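Side-chain contacts in hypothetical dTDP-4-dehydrorhamnose 3,5-epimerase (Sulfolobus tokodaii, PDB 2B9U), which probably catalyses the 3,5-epimerisation of dTDP-4-dehydro-6-deoxyglucose to dTDP-4-dehydro-beta-L-rhamnose, a step in dTDP-L-rhamnose biosynthesis: residues 50-53 against 54-58; 111-114 against 115-118; 137-140 against 141-144. One frame throughout, in Å; residues are numbered along the deposited sequence.

Contact 1: residues 50-53 against 54-58; sequences SFSR and KGVVR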
ATOM      1  N   SER A  50      -6.478   0.925   7.226  1.00 21.58           N
ATOM      2  CA  SER A  50      -7.630   0.734   8.099  1.00 21.31           C
ATOM      3  C   SER A  50      -8.616  -0.206   7.456  1.00 22.15           C
ATOM      4  O   SER A  50      -8.718  -0.266   6.223  1.00 22.43           O
ATOM      5  CB  SER A  50      -8.314   2.059   8.439  1.00 21.52           C
ATOM      6  OG  SER A  50      -8.890   2.672   7.299  1.00 19.88           O
ATOM      7  N   PHE A  51      -9.327  -0.953   8.299  1.00 22.20           N
ATOM      8  CA  PHE A  51     -10.498  -1.678   7.873  1.00 22.42           C
ATOM      9  C   PHE A  51     -11.707  -1.042   8.562  1.00 22.33           C
ATOM     10  O   PHE A  51     -11.708  -0.843   9.770  1.00 22.18           O
ATOM     11  CB  PHE A  51     -10.393  -3.159   8.227  1.00 22.82           C
ATOM     12  CG  PHE A  51     -11.702  -3.891   8.118  1.00 24.57           C
ATOM     13  CD1 PHE A  51     -12.291  -4.109   6.858  1.00 24.31           C
ATOM     14  CD2 PHE A  51     -12.361  -4.338   9.256  1.00 22.72           C
ATOM     15  CE1 PHE A  51     -13.515  -4.770   6.748  1.00 25.33           C
ATOM     16  CE2 PHE A  51     -13.577  -4.998   9.149  1.00 24.24           C
ATOM     17  CZ  PHE A  51     -14.154  -5.218   7.890  1.00 23.32           C
ATOM     18  N   SER A  52     -12.723  -0.704   7.781  1.00 22.02           N
ATOM     19  CA  SER A  52     -13.871   0.004   8.292  1.00 22.56           C
ATOM     20  C   SER A  52     -15.129  -0.749   7.899  1.00 23.69           C
ATOM     21  O   SER A  52     -15.341  -1.038   6.727  1.00 23.65           O
ATOM     22  CB  SER A  52     -13.896   1.443   7.750  1.00 21.92           C
ATOM     23  OG  SER A  52     -12.649   2.094   8.010  1.00 22.86           O
ATOM     24  N   ARG A  53     -15.955  -1.063   8.888  1.00 24.95           N
ATOM     25  CA  ARG A  53     -17.256  -1.686   8.658  1.00 25.93           C
ATOM     26  C   ARG A  53     -18.166  -0.665   8.019  1.00 26.04           C
ATOM     27  O   ARG A  53     -17.968   0.528   8.207  1.00 26.50           O
ATOM     28  CB  ARG A  53     -17.841  -2.186   9.983  1.00 26.21           C
ATOM     29  CG  ARG A  53     -17.070  -3.366  10.542  1.00 29.37           C
ATOM     30  CD  ARG A  53     -17.389  -3.660  11.987  1.00 35.84           C
ATOM     31  NE  ARG A  53     -16.601  -4.803  12.457  1.00 39.18           N
ATOM     32  CZ  ARG A  53     -16.774  -5.426  13.620  1.00 42.17           C
ATOM     33  NH1 ARG A  53     -17.730  -5.044  14.465  1.00 42.75           N
ATOM     34  NH2 ARG A  53     -15.991  -6.450  13.936  1.00 43.83           N
ATOM     35  N   LYS A  54     -19.158  -1.128   7.266  1.00 26.13           N
ATOM     36  CA  LYS A  54     -20.119  -0.240   6.607  1.00 26.28           C
ATOM     37  C   LYS A  54     -20.726   0.791   7.558  1.00 26.29           C
ATOM     38  O   LYS A  54     -21.168   0.462   8.667  1.00 25.92           O
ATOM     39  CB  LYS A  54     -21.220  -1.060   5.937  1.00 26.24           C
ATOM     40  CG  LYS A  54     -22.325  -0.263   5.250  1.00 27.22           C
ATOM     41  CD  LYS A  54     -23.299  -1.184   4.501  1.00 28.65           C
ATOM     42  CE  LYS A  54     -24.523  -0.408   3.994  1.00 31.05           C
ATOM     43  NZ  LYS A  54     -25.556  -1.281   3.330  1.00 31.22           N
ATOM     44  N   GLY A  55     -20.733   2.046   7.109  1.00 26.43           N
ATOM     45  CA  GLY A  55     -21.307   3.141   7.871  1.00 25.44           C
ATOM     46  C   GLY A  55     -20.309   3.882   8.734  1.00 25.43           C
ATOM     47  O   GLY A  55     -20.618   4.963   9.262  1.00 25.31           O
ATOM     48  N   VAL A  56     -19.122   3.302   8.894  1.00 24.61           N
ATOM     49  CA  VAL A  56     -18.071   3.929   9.691  1.00 24.09           C
ATOM     50  C   VAL A  56     -17.699   5.270   9.064  1.00 24.39           C
ATOM     51  O   VAL A  56     -17.602   5.373   7.843  1.00 24.21           O
ATOM     52  CB  VAL A  56     -16.826   2.989   9.849  1.00 23.68           C
ATOM     53  CG1 VAL A  56     -15.570   3.768  10.216  1.00 22.67           C
ATOM     54  CG2 VAL A  56     -17.121   1.904  10.881  1.00 22.67           C
ATOM     55  N   VAL A  57     -17.530   6.288   9.907  1.00 23.92           N
ATOM     56  CA  VAL A  57     -16.957   7.559   9.499  1.00 23.99           C
ATOM     57  C   VAL A  57     -15.648   7.758  10.249  1.00 24.44           C
ATOM     58  O   VAL A  57     -15.595   7.550  11.465  1.00 24.63           O
ATOM     59  CB  VAL A  57     -17.916   8.734   9.823  1.00 24.43           C
ATOM     60  CG1 VAL A  57     -17.245  10.079   9.532  1.00 24.58           C
ATOM     61  CG2 VAL A  57     -19.231   8.592   9.058  1.00 23.10           C
ATOM     62  N   ARG A  58     -14.592   8.121   9.517  1.00 24.47           N
ATOM     63  CA  ARG A  58     -13.318   8.505  10.095  1.00 24.31           C
ATOM     64  C   ARG A  58     -12.984   9.877   9.524  1.00 24.85           C
ATOM     65  O   ARG A  58     -13.030  10.053   8.310  1.00 24.66           O
ATOM     66  CB  ARG A  58     -12.208   7.521   9.706  1.00 24.02           C
ATOM     67  CG  ARG A  58     -12.397   6.110  10.239  1.00 24.24           C
ATOM     68  CD  ARG A  58     -11.311   5.170   9.724  1.00 22.46           C
ATOM     69  NE  ARG A  58     -11.631   3.773   9.984  1.00 20.85           N
ATOM     70  CZ  ARG A  58     -11.143   3.051  10.994  1.00 20.88           C
ATOM     71  NH1 ARG A  58     -10.296   3.592  11.859  1.00 21.89           N
ATOM     72  NH2 ARG A  58     -11.494   1.781  11.124  1.00 19.04           N
TER

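Contact 2: residues 111-114 against 115-118; sequences WIPP and GFAH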
ATOM      1  N   TRP A 111      -5.169  12.155  -4.420  1.00 24.48           N
ATOM      2  CA  TRP A 111      -4.057  12.859  -3.786  1.00 24.03           C
ATOM      3  C   TRP A 111      -4.585  14.120  -3.123  1.00 24.25           C
ATOM      4  O   TRP A 111      -5.259  14.959  -3.762  1.00 23.62           O
ATOM      5  CB  TRP A 111      -2.955  13.183  -4.783  1.00 24.04           C
ATOM      6  CG  TRP A 111      -2.075  14.379  -4.395  1.00 23.57           C
ATOM      7  CD1 TRP A 111      -2.077  15.619  -4.979  1.00 24.02           C
ATOM      8  CD2 TRP A 111      -1.079  14.430  -3.355  1.00 23.64           C
ATOM      9  NE1 TRP A 111      -1.150  16.435  -4.369  1.00 24.34           N
ATOM     10  CE2 TRP A 111      -0.533  15.736  -3.362  1.00 24.52           C
ATOM     11  CE3 TRP A 111      -0.608  13.504  -2.406  1.00 23.39           C
ATOM     12  CZ2 TRP A 111       0.486  16.129  -2.485  1.00 25.26           C
ATOM     13  CZ3 TRP A 111       0.403  13.910  -1.515  1.00 23.12           C
ATOM     14  CH2 TRP A 111       0.933  15.208  -1.566  1.00 23.34           C
ATOM     15  N   ILE A 112      -4.291  14.221  -1.829  1.00 24.03           N
ATOM     16  CA  ILE A 112      -4.735  15.308  -0.970  1.00 24.10           C
ATOM     17  C   ILE A 112      -3.493  15.998  -0.357  1.00 24.83           C
ATOM     18  O   ILE A 112      -2.889  15.483   0.595  1.00 24.72           O
ATOM     19  CB  ILE A 112      -5.652  14.816   0.177  1.00 23.90           C
ATOM     20  CG1 ILE A 112      -6.794  13.925  -0.346  1.00 22.55           C
ATOM     21  CG2 ILE A 112      -6.175  16.020   1.005  1.00 23.90           C
ATOM     22  CD1 ILE A 112      -7.621  13.301   0.749  1.00 22.05           C
ATOM     23  N   PRO A 113      -3.131  17.177  -0.887  1.00 25.20           N
ATOM     24  CA  PRO A 113      -1.957  17.944  -0.432  1.00 25.52           C
ATOM     25  C   PRO A 113      -2.148  18.480   0.985  1.00 25.95           C
ATOM     26  O   PRO A 113      -3.265  18.459   1.485  1.00 25.62           O
ATOM     27  CB  PRO A 113      -1.870  19.096  -1.451  1.00 25.46           C
ATOM     28  CG  PRO A 113      -3.230  19.238  -2.000  1.00 25.59           C
ATOM     29  CD  PRO A 113      -3.871  17.869  -1.961  1.00 25.00           C
ATOM     30  N   PRO A 114      -1.059  18.925   1.657  1.00 26.99           N
ATOM     31  CA  PRO A 114      -1.227  19.566   2.974  1.00 27.24           C
ATOM     32  C   PRO A 114      -2.168  20.775   2.961  1.00 27.67           C
ATOM     33  O   PRO A 114      -2.298  21.450   1.946  1.00 28.32           O
ATOM     34  CB  PRO A 114       0.191  20.024   3.332  1.00 27.42           C
ATOM     35  CG  PRO A 114       1.096  19.154   2.560  1.00 26.72           C
ATOM     36  CD  PRO A 114       0.366  18.827   1.271  1.00 27.05           C
ATOM     37  N   GLY A 115      -2.809  21.049   4.092  1.00 28.00           N
ATOM     38  CA  GLY A 115      -3.771  22.138   4.184  1.00 28.25           C
ATOM     39  C   GLY A 115      -5.228  21.711   4.085  1.00 28.60           C
ATOM     40  O   GLY A 115      -6.111  22.562   4.130  1.00 28.04           O
ATOM     41  N   PHE A 116      -5.472  20.395   3.941  1.00 28.19           N
ATOM     42  CA  PHE A 116      -6.830  19.833   3.899  1.00 27.60           C
ATOM     43  C   PHE A 116      -7.098  18.891   5.055  1.00 26.98           C
ATOM     44  O   PHE A 116      -6.190  18.225   5.531  1.00 26.80           O
ATOM     45  CB  PHE A 116      -7.064  19.042   2.599  1.00 27.97           C
ATOM     46  CG  PHE A 116      -7.188  19.899   1.378  1.00 28.82           C
ATOM     47  CD1 PHE A 116      -6.052  20.395   0.743  1.00 29.12           C
ATOM     48  CD2 PHE A 116      -8.444  20.203   0.855  1.00 28.60           C
ATOM     49  CE1 PHE A 116      -6.173  21.205  -0.388  1.00 30.95           C
ATOM     50  CE2 PHE A 116      -8.577  21.000  -0.280  1.00 29.42           C
ATOM     51  CZ  PHE A 116      -7.445  21.500  -0.903  1.00 30.06           C
ATOM     52  N   ALA A 117      -8.360  18.817   5.478  1.00 26.31           N
ATOM     53  CA  ALA A 117      -8.805  17.792   6.407  1.00 25.61           C
ATOM     54  C   ALA A 117      -9.448  16.632   5.639  1.00 25.17           C
ATOM     55  O   ALA A 117     -10.337  16.852   4.821  1.00 24.84           O
ATOM     56  CB  ALA A 117      -9.808  18.380   7.402  1.00 25.55           C
ATOM     57  N   HIS A 118      -9.019  15.404   5.931  1.00 24.09           N
ATOM     58  CA  HIS A 118      -9.496  14.223   5.202  1.00 23.68           C
ATOM     59  C   HIS A 118     -10.447  13.331   6.016  1.00 23.35           C
ATOM     60  O   HIS A 118     -10.209  13.032   7.167  1.00 23.68           O
ATOM     61  CB  HIS A 118      -8.304  13.400   4.657  1.00 23.39           C
ATOM     62  CG  HIS A 118      -8.671  12.004   4.234  1.00 23.31           C
ATOM     63  ND1 HIS A 118      -8.190  10.884   4.872  1.00 22.75           N
ATOM     64  CD2 HIS A 118      -9.499  11.553   3.265  1.00 22.39           C
ATOM     65  CE1 HIS A 118      -8.701   9.802   4.314  1.00 22.18           C
ATOM     66  NE2 HIS A 118      -9.496  10.182   3.332  1.00 22.81           N
TER

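Contact 3: residues 137-140 against 141-144; sequences YSPP and HERC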
ATOM      1  N   TYR A 137       3.341  10.432  11.297  1.00 35.73           N
ATOM      2  CA  TYR A 137       2.503  10.503  12.477  1.00 36.68           C
ATOM      3  C   TYR A 137       3.167  11.350  13.551  1.00 37.59           C
ATOM      4  O   TYR A 137       4.323  11.103  13.930  1.00 37.80           O
ATOM      5  CB  TYR A 137       2.318   9.088  12.991  1.00 36.67           C
ATOM      6  CG  TYR A 137       1.537   8.917  14.277  1.00 37.27           C
ATOM      7  CD1 TYR A 137       0.286   9.506  14.454  1.00 38.02           C
ATOM      8  CD2 TYR A 137       2.031   8.105  15.295  1.00 37.79           C
ATOM      9  CE1 TYR A 137      -0.438   9.312  15.637  1.00 38.96           C
ATOM     10  CE2 TYR A 137       1.312   7.900  16.470  1.00 38.61           C
ATOM     11  CZ  TYR A 137       0.085   8.500  16.631  1.00 37.86           C
ATOM     12  OH  TYR A 137      -0.604   8.311  17.800  1.00 38.75           O
ATOM     13  N   SER A 138       2.444  12.365  14.009  1.00 38.27           N
ATOM     14  CA  SER A 138       2.927  13.262  15.058  1.00 39.29           C
ATOM     15  C   SER A 138       1.731  13.762  15.866  1.00 39.52           C
ATOM     16  O   SER A 138       1.108  14.766  15.500  1.00 39.80           O
ATOM     17  CB  SER A 138       3.715  14.436  14.461  1.00 39.45           C
ATOM     18  OG  SER A 138       4.217  15.298  15.471  1.00 40.03           O
ATOM     19  N   PRO A 139       1.391  13.041  16.950  1.00 39.76           N
ATOM     20  CA  PRO A 139       0.286  13.382  17.859  1.00 40.02           C
ATOM     21  C   PRO A 139       0.230  14.843  18.362  1.00 40.30           C
ATOM     22  O   PRO A 139      -0.871  15.404  18.428  1.00 40.64           O
ATOM     23  CB  PRO A 139       0.478  12.410  19.021  1.00 40.02           C
ATOM     24  CG  PRO A 139       1.145  11.236  18.404  1.00 40.10           C
ATOM     25  CD  PRO A 139       2.059  11.790  17.355  1.00 39.72           C
ATOM     26  N   PRO A 140       1.385  15.458  18.729  1.00 40.39           N
ATOM     27  CA  PRO A 140       1.288  16.860  19.159  1.00 40.32           C
ATOM     28  C   PRO A 140       0.692  17.810  18.110  1.00 40.49           C
ATOM     29  O   PRO A 140       0.121  18.845  18.479  1.00 40.58           O
ATOM     30  CB  PRO A 140       2.747  17.238  19.456  1.00 40.34           C
ATOM     31  CG  PRO A 140       3.414  15.931  19.782  1.00 40.40           C
ATOM     32  CD  PRO A 140       2.778  14.966  18.826  1.00 40.31           C
ATOM     33  N   HIS A 141       0.810  17.449  16.831  1.00 40.46           N
ATOM     34  CA  HIS A 141       0.370  18.294  15.722  1.00 40.58           C
ATOM     35  C   HIS A 141      -0.980  17.873  15.098  1.00 40.28           C
ATOM     36  O   HIS A 141      -1.470  18.518  14.163  1.00 39.93           O
ATOM     37  CB  HIS A 141       1.461  18.346  14.651  1.00 41.21           C
ATOM     38  CG  HIS A 141       2.789  18.795  15.170  1.00 42.36           C
ATOM     39  ND1 HIS A 141       3.631  17.962  15.875  1.00 44.96           N
ATOM     40  CD2 HIS A 141       3.422  19.988  15.088  1.00 45.05           C
ATOM     41  CE1 HIS A 141       4.729  18.625  16.203  1.00 45.75           C
ATOM     42  NE2 HIS A 141       4.627  19.857  15.735  1.00 44.44           N
ATOM     43  N   GLU A 142      -1.569  16.800  15.621  1.00 39.65           N
ATOM     44  CA  GLU A 142      -2.861  16.306  15.139  1.00 39.54           C
ATOM     45  C   GLU A 142      -3.986  17.276  15.478  1.00 39.24           C
ATOM     46  O   GLU A 142      -4.045  17.807  16.586  1.00 39.54           O
ATOM     47  CB  GLU A 142      -3.160  14.914  15.710  1.00 39.40           C
ATOM     48  CG  GLU A 142      -2.489  13.768  14.947  1.00 40.34           C
ATOM     49  CD  GLU A 142      -2.658  12.392  15.613  1.00 42.70           C
ATOM     50  OE1 GLU A 142      -2.682  12.311  16.869  1.00 43.01           O
ATOM     51  OE2 GLU A 142      -2.754  11.382  14.873  1.00 41.06           O
ATOM     52  N   ARG A 143      -4.856  17.515  14.497  1.00 38.95           N
ATOM     53  CA  ARG A 143      -6.060  18.335  14.654  1.00 38.02           C
ATOM     54  C   ARG A 143      -7.193  17.743  13.794  1.00 37.49           C
ATOM     55  O   ARG A 143      -6.941  16.988  12.851  1.00 36.49           O
ATOM     56  CB  ARG A 143      -5.796  19.791  14.232  1.00 38.30           C
ATOM     57  CG  ARG A 143      -4.830  20.609  15.122  1.00 40.75           C
ATOM     58  CD  ARG A 143      -5.336  20.750  16.579  1.00 45.69           C
ATOM     59  NE  ARG A 143      -4.619  21.783  17.336  1.00 48.17           N
ATOM     60  CZ  ARG A 143      -3.400  21.636  17.861  1.00 51.10           C
ATOM     61  NH1 ARG A 143      -2.724  20.492  17.726  1.00 51.19           N
ATOM     62  NH2 ARG A 143      -2.846  22.646  18.528  1.00 52.14           N
ATOM     63  N   CYS A 144      -8.437  18.094  14.120  1.00 36.16           N
ATOM     64  CA  CYS A 144      -9.569  17.671  13.315  1.00 35.72           C
ATOM     65  C   CYS A 144     -10.708  18.675  13.332  1.00 34.38           C
ATOM     66  O   CYS A 144     -10.795  19.533  14.226  1.00 34.16           O
ATOM     67  CB  CYS A 144     -10.073  16.284  13.750  1.00 35.75           C
ATOM     68  SG  CYS A 144     -10.548  16.187  15.481  1.00 37.65           S
TER
HETATM   69  O   HOH W   1      -2.991  17.219  19.444  1.00 41.47           O

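Contact 1: residues 50-53 against 54-58
R58 reaches back across the turn to grip S52. Its NE donates a hydrogen bond to S52 OG at 2.8 Å, with an N-H...O angle of 152°, and the hydroxyl lies 17° out of the guanidinium plane. R58 NH2 adds a weak bond to the same oxygen at 3.3 Å, so one buried hydroxyl accepts from two nitrogens of the group. The arginine chain, extended from CG to NE, carries the guanidinium back to the strand before the turn. There S50 lays its CB over the centre of the guanidinium, 3.9 Å above the plane, and hydrogen-bonds through OG to Y130. R24 of the second subunit brings a like charge close to R58.

On the backbone, V56 N bonds R53 O at 3.1 Å and closes a type II beta turn from R53 to V56, with G55 at its positive-phi position. The turn passes the chain from strand 44-52 of one sheet to strand 57-63 of the other, as befits the jelly-roll barrel of a cupin.

On the inside of the bend V56 CG1, anti to the backbone N (chi1 159°), packs on S52 CB at 3.8 Å.

Contact 2: residues 111-114 against 115-118
P113, P114 and G115 carry the chain round from I112 to F116, so that strand 109-112 passes into strand 116-122 without a single hydrogen bond between the two segments. Both prolines have polyproline II backbone angles, and the change of direction comes at G115, whose phi is 100°. A CB there would lie only 2.4 Å from P114 O, a clash that the glycine avoids.

Side chains on the inside of this bend do the joining. I112 splits its two branches between the residues that follow. CG2 meets F116 CB at 3.5 Å, the two side chains crossing at a slant. The other branch, with CG1 beside the backbone N (chi1 -50°) and extended onward, delivers CD1 to H118 CD2 at 3.6 Å, and here the side chains cross at about a right angle. The F116 ring is also held from the turn: P113 CG touches CE1 at 3.9 Å, and P113 O approaches CD1 at 3.5 Å near the ring plane, at the edge where the ring hydrogens lie. P114 O lies near the plane at that edge as well.

I12 and A84 add to the apolar surroundings of I112 and F116. In the H118 ring, the atom next to CD2, NE2, is hydrogen-bonded to D82. The arrangement is that of a connection between the two antiparallel sheets of a flattened jelly-roll barrel, with apolar side chains turned into the buried space between them.

Contact 3: residues 137-140 against 141-144
H141 folds back onto S138 through both its backbone and its ring. Its N donates to S138 O at 3.0 Å, approaching from above the carbonyl plane, and its ND1 meets S138 OG at 2.8 Å, a hydrogen bond in which either atom could be the donor. The hydroxyl, placed anti to its own backbone N (chi1 -179°), comes at the edge of the imidazole, near the ring plane.

E142 follows with a second successive i to i+3 bond, N to P139 O at 3.2 Å, continuing the 3-10 turn that H141 N and S138 O open. A water bridges P139 O and E142 O. The glutamate side chain is extended beyond CG and runs beside P139 to Y137, where OE2 lies 3.2 Å from CE1, in the plane of the ring at its edge; ring and carboxylate planes are 69° apart. P139 CD rests over the centre of one face of the same ring. Replacing E142 by an alanine would probably leave this edge of Y137 without its carboxylate and the ring less restrained from turning.

R143 bends at chi2, and its NH1 donates to E142 O at 3.2 Å, with a weak second bond to P140 O. C144 is then tied by a disulfide to C166.

Y137 is predicted to stack on the thymidine ring of the substrate. A carboxylate facing the hydrogen-bearing edge is probably favourable, as the edge hydrogens carry slight positive charge, while E142 and P139 together probably limit the tyrosine's orientation.

In the fold
All three contacts reach the five-stranded antiparallel sheet, in which strand 57-63 lies between 116-122 and 142-144. Contact 1 leads into the start of strand 57-63, whereas contact 3 flanks its far end, H141 and R143 pairing with R64 and Y62; their centres are 21 Å apart. Contact 2 enters the sheet on the neighbouring strand 116-122, its centre 19 Å from that of contact 1 and 14 Å from that of contact 3. No two touch, though the nearest atoms of contacts 1 and 2 are about 4 Å apart. Contact 3 alone holds a predicted substrate residue, Y137. The second subunit packs against contacts 1 and 3, not contact 2.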